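Local coordinates for hypothetical protein (Pyrococcus furiosus, PDB 2FZF) that is of unknown function but belongs to the rubrerythrin family of the ferritin clan, whose members are helical bundles that commonly hold a di-iron centre, at residues F19-E22 with E23-M27; Q104-I107 with D108-W112. All blocks are in the same frame, centred on the assembly; numbering follows the deposited sequence.

Contact 1. Residues F19-E22 with E23-M27; sequences FSLE and ELLGM
Glu23 turns its carboxylate back over the start of its own helix and meets Phe19 and Ser20, the two residues that lead into it. Together with Ser20 it makes a capping box, the reciprocal pairing that closes the N-terminus of helix 21-44. In one direction Glu23 N donates to Ser20 OG at 3.3 Å; in the other, Ser20 N donates to Glu23 OE2 at 3.1 Å. The second bond is nearly straight, 162° at the hydrogen, and reaches OE2 on its anti side, somewhat out of the carboxylate plane. CG of Glu23 stands beside its own backbone N (chi1 -87°), and the chain runs extended beyond it, which carries OE2 back as far as Ser20 N. An alanine here would probably leave Ser20 N without its carboxylate acceptor and remove the oxygen beside the Phe19 ring, undoing half of the capping box.

The same oxygen lies at the edge of the Phe19 ring, near its plane, while ring and carboxylate are turned 57° apart. Over a face of that ring sits Met27 SD, 4.5 Å from the centroid and almost on the ring normal, a Met-aromatic contact one helical turn beyond Glu23. Phe19 CB also packs on Leu24 CD2 at 3.7 Å, giving the residue before the cap an apolar footing on the first turn. Backbone bonds then take over: Leu24 N donates to Ser20 O, Leu25 N to Leu21 O, and Gly26 N to Glu22 O.

Beyond this turn, Leu24 and Leu25 rest on Leu127 of helix 103-129 and Met27 touches Phe123 there, whereas Leu25 and Glu22 lean on Tyr73 of helix 63-76; the capped end is thus seated against two other helices of the fold.

Contact 2. Residues Q104-I107 with D108-W112; sequences QDII and DLIRW
Asp108 gathers Gln104 and Arg111 on one flank of the first turns of helix 103-129, part of the ferritin-like helical bundle expected of a rubrerythrin-family protein. A single carboxylate oxygen, OD2, serves both partners. Arg111 NH2 forms a salt bridge with Asp108 OD2 at 2.9 Å, the oxygen lying in the guanidinium plane and being approached on its anti side. Gln104 NE2 donates to the same Asp108 OD2 from the other face of the carboxylate, above its plane, along a bent path of 132° at the hydrogen. The amide can curl forward to Asp108 because the Gln104 chain, with CG anti to the backbone N (chi1 -174°), bends at chi2 (48°). Held by two donors from opposite faces, the carboxylate is probably restrained from rotating, and its anionic form is likely to be favoured.

This polar flank is the looser side, with Gln104 exposed and Asp108 and Arg111 partly so. The tightly packed side is apolar. Ile106 and Ile110 are buried; their contact with each other, CG2 of Ile106 to CG1 of Ile110 at 4.3 Å, is slight, and each packs on other helices, Ile106 on Leu51 and Ile110 on Ile55, Leu42 and Leu154. Ile107, also buried, packs on Tyr158 and Leu161 of helix 134-164 and links the two sides, since Tyr158 touches Arg111 as well. The methyl CG2 of Ile107 lies at the edge of the guanidinium, 3.9 Å from Arg111 NH2.

How the contacts relate
Contacts 1 and 2 each lie near the N-terminal end of a long helix, 21-44 and 103-129, and on opposite sides of the chain's centre. Their centres are 29 Å apart and their nearest atoms about 14 Å, so they do not touch. Helix 103-129 nevertheless joins them: its far part, through Phe123 and Leu127, packs against contact 1, while its first turns form contact 2. Helix 21-44 returns the arrangement, since Phe38 and Leu42 lie against Leu109, as expected of two helices packed along each other in antiparallel fashion. In both, one carboxylate oxygen accepts from residues within a turn of it: chiefly a backbone N-H at the helix start in contact 1, two side chains in contact 2.

Contact 1. Residues F19-E22 with E23-M27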
ATOM      1  N   PHE A  19      20.225  13.074  17.015  1.00 53.48           N
ATOM      2  CA  PHE A  19      20.799  11.727  17.143  1.00 51.20           C
ATOM      3  C   PHE A  19      21.722  11.346  15.999  1.00 51.41           C
ATOM      4  O   PHE A  19      21.667  11.928  14.918  1.00 49.49           O
ATOM      5  CB  PHE A  19      19.694  10.666  17.240  1.00 48.10           C
ATOM      6  CG  PHE A  19      18.655  10.963  18.282  1.00 45.85           C
ATOM      7  CD1 PHE A  19      17.661  11.900  18.040  1.00 45.56           C
ATOM      8  CD2 PHE A  19      18.691  10.327  19.519  1.00 46.47           C
ATOM      9  CE1 PHE A  19      16.718  12.207  19.015  1.00 46.87           C
ATOM     10  CE2 PHE A  19      17.754  10.622  20.508  1.00 46.17           C
ATOM     11  CZ  PHE A  19      16.767  11.561  20.257  1.00 47.17           C
ATOM     12  N   SER A  20      22.568  10.351  16.257  1.00 53.28           N
ATOM     13  CA  SER A  20      23.527   9.847  15.278  1.00 55.03           C
ATOM     14  C   SER A  20      22.890   8.853  14.319  1.00 56.27           C
ATOM     15  O   SER A  20      21.727   8.485  14.465  1.00 57.25           O
ATOM     16  CB  SER A  20      24.691   9.167  15.990  1.00 55.55           C
ATOM     17  OG  SER A  20      24.212   8.216  16.917  1.00 56.37           O
ATOM     18  N   LEU A  21      23.660   8.403  13.338  1.00 57.27           N
ATOM     19  CA  LEU A  21      23.125   7.463  12.377  1.00 57.99           C
ATOM     20  C   LEU A  21      22.849   6.120  13.044  1.00 58.77           C
ATOM     21  O   LEU A  21      21.829   5.480  12.767  1.00 58.77           O
ATOM     22  CB  LEU A  21      24.086   7.308  11.197  1.00 57.78           C
ATOM     23  CG  LEU A  21      23.602   6.454  10.011  1.00 59.27           C
ATOM     24  CD1 LEU A  21      23.920   4.999  10.285  1.00 59.01           C
ATOM     25  CD2 LEU A  21      22.103   6.655   9.762  1.00 56.96           C
ATOM     26  N   GLU A  22      23.741   5.710  13.942  1.00 57.99           N
ATOM     27  CA  GLU A  22      23.576   4.443  14.648  1.00 57.68           C
ATOM     28  C   GLU A  22      22.416   4.512  15.645  1.00 55.98           C
ATOM     29  O   GLU A  22      21.656   3.553  15.799  1.00 57.49           O
ATOM     30  CB  GLU A  22      24.881   4.067  15.362  1.00 58.76           C
ATOM     31  CG  GLU A  22      25.664   5.265  15.871  1.00 63.30           C
ATOM     32  CD  GLU A  22      26.994   5.462  15.160  1.00 65.42           C
ATOM     33  OE1 GLU A  22      27.914   4.636  15.372  1.00 67.58           O
ATOM     34  OE2 GLU A  22      27.122   6.439  14.384  1.00 65.27           O
ATOM     35  N   GLU A  23      22.279   5.653  16.310  1.00 53.27           N
ATOM     36  CA  GLU A  23      21.208   5.847  17.279  1.00 49.85           C
ATOM     37  C   GLU A  23      19.883   5.786  16.553  1.00 48.16           C
ATOM     38  O   GLU A  23      18.921   5.166  17.017  1.00 48.43           O
ATOM     39  CB  GLU A  23      21.354   7.200  17.967  1.00 49.85           C
ATOM     40  CG  GLU A  23      22.258   7.164  19.185  1.00 48.76           C
ATOM     41  CD  GLU A  23      22.338   8.503  19.896  1.00 48.27           C
ATOM     42  OE1 GLU A  23      22.623   8.501  21.112  1.00 47.60           O
ATOM     43  OE2 GLU A  23      22.126   9.546  19.239  1.00 45.66           O
ATOM     44  N   LEU A  24      19.843   6.445  15.404  1.00 45.59           N
ATOM     45  CA  LEU A  24      18.647   6.452  14.597  1.00 43.59           C
ATOM     46  C   LEU A  24      18.372   5.020  14.146  1.00 42.64           C
ATOM     47  O   LEU A  24      17.282   4.496  14.371  1.00 43.06           O
ATOM     48  CB  LEU A  24      18.813   7.398  13.399  1.00 41.04           C
ATOM     49  CG  LEU A  24      18.860   8.896  13.751  1.00 38.38           C
ATOM     50  CD1 LEU A  24      19.002   9.723  12.483  1.00 35.68           C
ATOM     51  CD2 LEU A  24      17.597   9.293  14.501  1.00 33.79           C
ATOM     52  N   LEU A  25      19.354   4.368  13.534  1.00 41.08           N
ATOM     53  CA  LEU A  25      19.126   2.995  13.109  1.00 40.45           C
ATOM     54  C   LEU A  25      18.614   2.154  14.277  1.00 40.97           C
ATOM     55  O   LEU A  25      17.773   1.281  14.081  1.00 44.02           O
ATOM     56  CB  LEU A  25      20.393   2.372  12.527  1.00 39.81           C
ATOM     57  CG  LEU A  25      20.788   2.861  11.130  1.00 36.23           C
ATOM     58  CD1 LEU A  25      22.141   2.307  10.813  1.00 37.39           C
ATOM     59  CD2 LEU A  25      19.788   2.437  10.088  1.00 34.52           C
ATOM     60  N   GLY A  26      19.101   2.412  15.487  1.00 39.09           N
ATOM     61  CA  GLY A  26      18.612   1.653  16.624  1.00 39.23           C
ATOM     62  C   GLY A  26      17.125   1.931  16.842  1.00 39.78           C
ATOM     63  O   GLY A  26      16.340   1.036  17.159  1.00 38.60           O
ATOM     64  N   MET A  27      16.750   3.196  16.677  1.00 41.13           N
ATOM     65  CA  MET A  27      15.371   3.639  16.818  1.00 39.24           C
ATOM     66  C   MET A  27      14.506   2.903  15.812  1.00 36.21           C
ATOM     67  O   MET A  27      13.443   2.384  16.161  1.00 34.41           O
ATOM     68  CB  MET A  27      15.274   5.149  16.571  1.00 42.03           C
ATOM     69  CG  MET A  27      15.753   6.003  17.738  1.00 47.87           C
ATOM     70  SD  MET A  27      15.434   7.801  17.569  1.00 53.07           S
ATOM     71  CE  MET A  27      13.761   7.769  16.947  1.00 52.29           C
TER

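Contact 2. Residues Q104-I107 with D108-W112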
ATOM      1  N   GLN A 104     -15.355   1.633  17.515  1.00 44.41           N
ATOM      2  CA  GLN A 104     -14.540   2.821  17.775  1.00 43.71           C
ATOM      3  C   GLN A 104     -13.109   2.423  18.173  1.00 44.54           C
ATOM      4  O   GLN A 104     -12.135   3.043  17.732  1.00 42.82           O
ATOM      5  CB  GLN A 104     -15.185   3.686  18.870  1.00 42.02           C
ATOM      6  CG  GLN A 104     -14.498   5.035  19.115  1.00 39.85           C
ATOM      7  CD  GLN A 104     -14.211   5.804  17.828  1.00 41.41           C
ATOM      8  OE1 GLN A 104     -15.089   5.968  16.974  1.00 39.63           O
ATOM      9  NE2 GLN A 104     -12.976   6.293  17.692  1.00 40.54           N
ATOM     10  N   ASP A 105     -13.003   1.376  18.993  1.00 43.87           N
ATOM     11  CA  ASP A 105     -11.727   0.845  19.453  1.00 43.09           C
ATOM     12  C   ASP A 105     -10.886   0.370  18.271  1.00 41.95           C
ATOM     13  O   ASP A 105      -9.669   0.551  18.260  1.00 41.98           O
ATOM     14  CB  ASP A 105     -11.970  -0.313  20.426  1.00 45.51           C
ATOM     15  CG  ASP A 105     -12.633   0.136  21.719  1.00 47.44           C
ATOM     16  OD1 ASP A 105     -13.237  -0.724  22.406  1.00 49.40           O
ATOM     17  OD2 ASP A 105     -12.548   1.342  22.048  1.00 46.58           O
ATOM     18  N   ILE A 106     -11.533  -0.250  17.286  1.00 40.30           N
ATOM     19  CA  ILE A 106     -10.824  -0.714  16.096  1.00 40.47           C
ATOM     20  C   ILE A 106     -10.418   0.544  15.327  1.00 41.15           C
ATOM     21  O   ILE A 106      -9.339   0.598  14.743  1.00 42.75           O
ATOM     22  CB  ILE A 106     -11.723  -1.580  15.127  1.00 40.80           C
ATOM     23  CG1 ILE A 106     -12.571  -2.585  15.910  1.00 39.26           C
ATOM     24  CG2 ILE A 106     -10.846  -2.345  14.131  1.00 37.25           C
ATOM     25  CD1 ILE A 106     -11.767  -3.550  16.694  1.00 40.68           C
ATOM     26  N   ILE A 107     -11.290   1.551  15.321  1.00 40.76           N
ATOM     27  CA  ILE A 107     -11.016   2.805  14.622  1.00 40.24           C
ATOM     28  C   ILE A 107      -9.762   3.488  15.152  1.00 39.61           C
ATOM     29  O   ILE A 107      -8.873   3.858  14.390  1.00 40.62           O
ATOM     30  CB  ILE A 107     -12.179   3.804  14.767  1.00 42.55           C
ATOM     31  CG1 ILE A 107     -13.476   3.184  14.232  1.00 44.46           C
ATOM     32  CG2 ILE A 107     -11.847   5.104  14.017  1.00 42.68           C
ATOM     33  CD1 ILE A 107     -13.444   2.834  12.750  1.00 43.11           C
ATOM     34  N   ASP A 108      -9.708   3.659  16.466  1.00 37.96           N
ATOM     35  CA  ASP A 108      -8.584   4.294  17.128  1.00 36.10           C
ATOM     36  C   ASP A 108      -7.273   3.614  16.748  1.00 35.60           C
ATOM     37  O   ASP A 108      -6.371   4.257  16.220  1.00 37.00           O
ATOM     38  CB  ASP A 108      -8.785   4.234  18.653  1.00 36.52           C
ATOM     39  CG  ASP A 108      -9.937   5.134  19.151  1.00 35.30           C
ATOM     40  OD1 ASP A 108     -10.287   5.049  20.353  1.00 31.94           O
ATOM     41  OD2 ASP A 108     -10.478   5.930  18.352  1.00 36.37           O
ATOM     42  N   LEU A 109      -7.186   2.313  17.015  1.00 35.41           N
ATOM     43  CA  LEU A 109      -5.999   1.511  16.721  1.00 34.27           C
ATOM     44  C   LEU A 109      -5.561   1.548  15.249  1.00 33.20           C
ATOM     45  O   LEU A 109      -4.365   1.492  14.959  1.00 33.51           O
ATOM     46  CB  LEU A 109      -6.238   0.052  17.154  1.00 35.88           C
ATOM     47  CG  LEU A 109      -5.841  -0.464  18.550  1.00 33.63           C
ATOM     48  CD1 LEU A 109      -4.426  -0.008  18.821  1.00 34.90           C
ATOM     49  CD2 LEU A 109      -6.764   0.037  19.626  1.00 35.56           C
ATOM     50  N   ILE A 110      -6.507   1.621  14.313  1.00 31.58           N
ATOM     51  CA  ILE A 110      -6.112   1.687  12.905  1.00 30.61           C
ATOM     52  C   ILE A 110      -5.633   3.111  12.614  1.00 30.12           C
ATOM     53  O   ILE A 110      -4.715   3.311  11.835  1.00 30.63           O
ATOM     54  CB  ILE A 110      -7.277   1.353  11.918  1.00 28.87           C
ATOM     55  CG1 ILE A 110      -7.764  -0.096  12.097  1.00 28.37           C
ATOM     56  CG2 ILE A 110      -6.801   1.526  10.486  1.00 28.94           C
ATOM     57  CD1 ILE A 110      -6.760  -1.161  11.720  1.00 23.37           C
ATOM     58  N   ARG A 111      -6.247   4.099  13.259  1.00 32.60           N
ATOM     59  CA  ARG A 111      -5.878   5.499  13.043  1.00 33.12           C
ATOM     60  C   ARG A 111      -4.442   5.753  13.490  1.00 34.58           C
ATOM     61  O   ARG A 111      -3.688   6.424  12.790  1.00 33.92           O
ATOM     62  CB  ARG A 111      -6.851   6.406  13.798  1.00 33.52           C
ATOM     63  CG  ARG A 111      -7.071   7.773  13.150  1.00 33.42           C
ATOM     64  CD  ARG A 111      -8.092   8.576  13.914  1.00 33.97           C
ATOM     65  NE  ARG A 111      -7.731   8.646  15.328  1.00 38.05           N
ATOM     66  CZ  ARG A 111      -8.456   8.116  16.310  1.00 39.54           C
ATOM     67  NH1 ARG A 111      -8.047   8.218  17.565  1.00 40.91           N
ATOM     68  NH2 ARG A 111      -9.596   7.494  16.042  1.00 37.63           N
ATOM     69  N   TRP A 112      -4.075   5.206  14.654  1.00 34.72           N
ATOM     70  CA  TRP A 112      -2.720   5.331  15.200  1.00 35.44           C
ATOM     71  C   TRP A 112      -1.704   4.565  14.359  1.00 36.43           C
ATOM     72  O   TRP A 112      -0.546   4.961  14.253  1.00 36.24           O
ATOM     73  CB  TRP A 112      -2.660   4.803  16.639  1.00 37.77           C
ATOM     74  CG  TRP A 112      -3.020   5.843  17.669  1.00 41.99           C
ATOM     75  CD1 TRP A 112      -4.184   5.929  18.398  1.00 40.96           C
ATOM     76  CD2 TRP A 112      -2.257   7.010  17.998  1.00 43.78           C
ATOM     77  NE1 TRP A 112      -4.190   7.083  19.144  1.00 41.02           N
ATOM     78  CE2 TRP A 112      -3.018   7.767  18.919  1.00 42.66           C
ATOM     79  CE3 TRP A 112      -0.998   7.499  17.596  1.00 45.60           C
ATOM     80  CZ2 TRP A 112      -2.572   8.984  19.447  1.00 44.64           C
ATOM     81  CZ3 TRP A 112      -0.551   8.717  18.124  1.00 45.99           C
ATOM     82  CH2 TRP A 112      -1.338   9.439  19.039  1.00 45.47           C
TER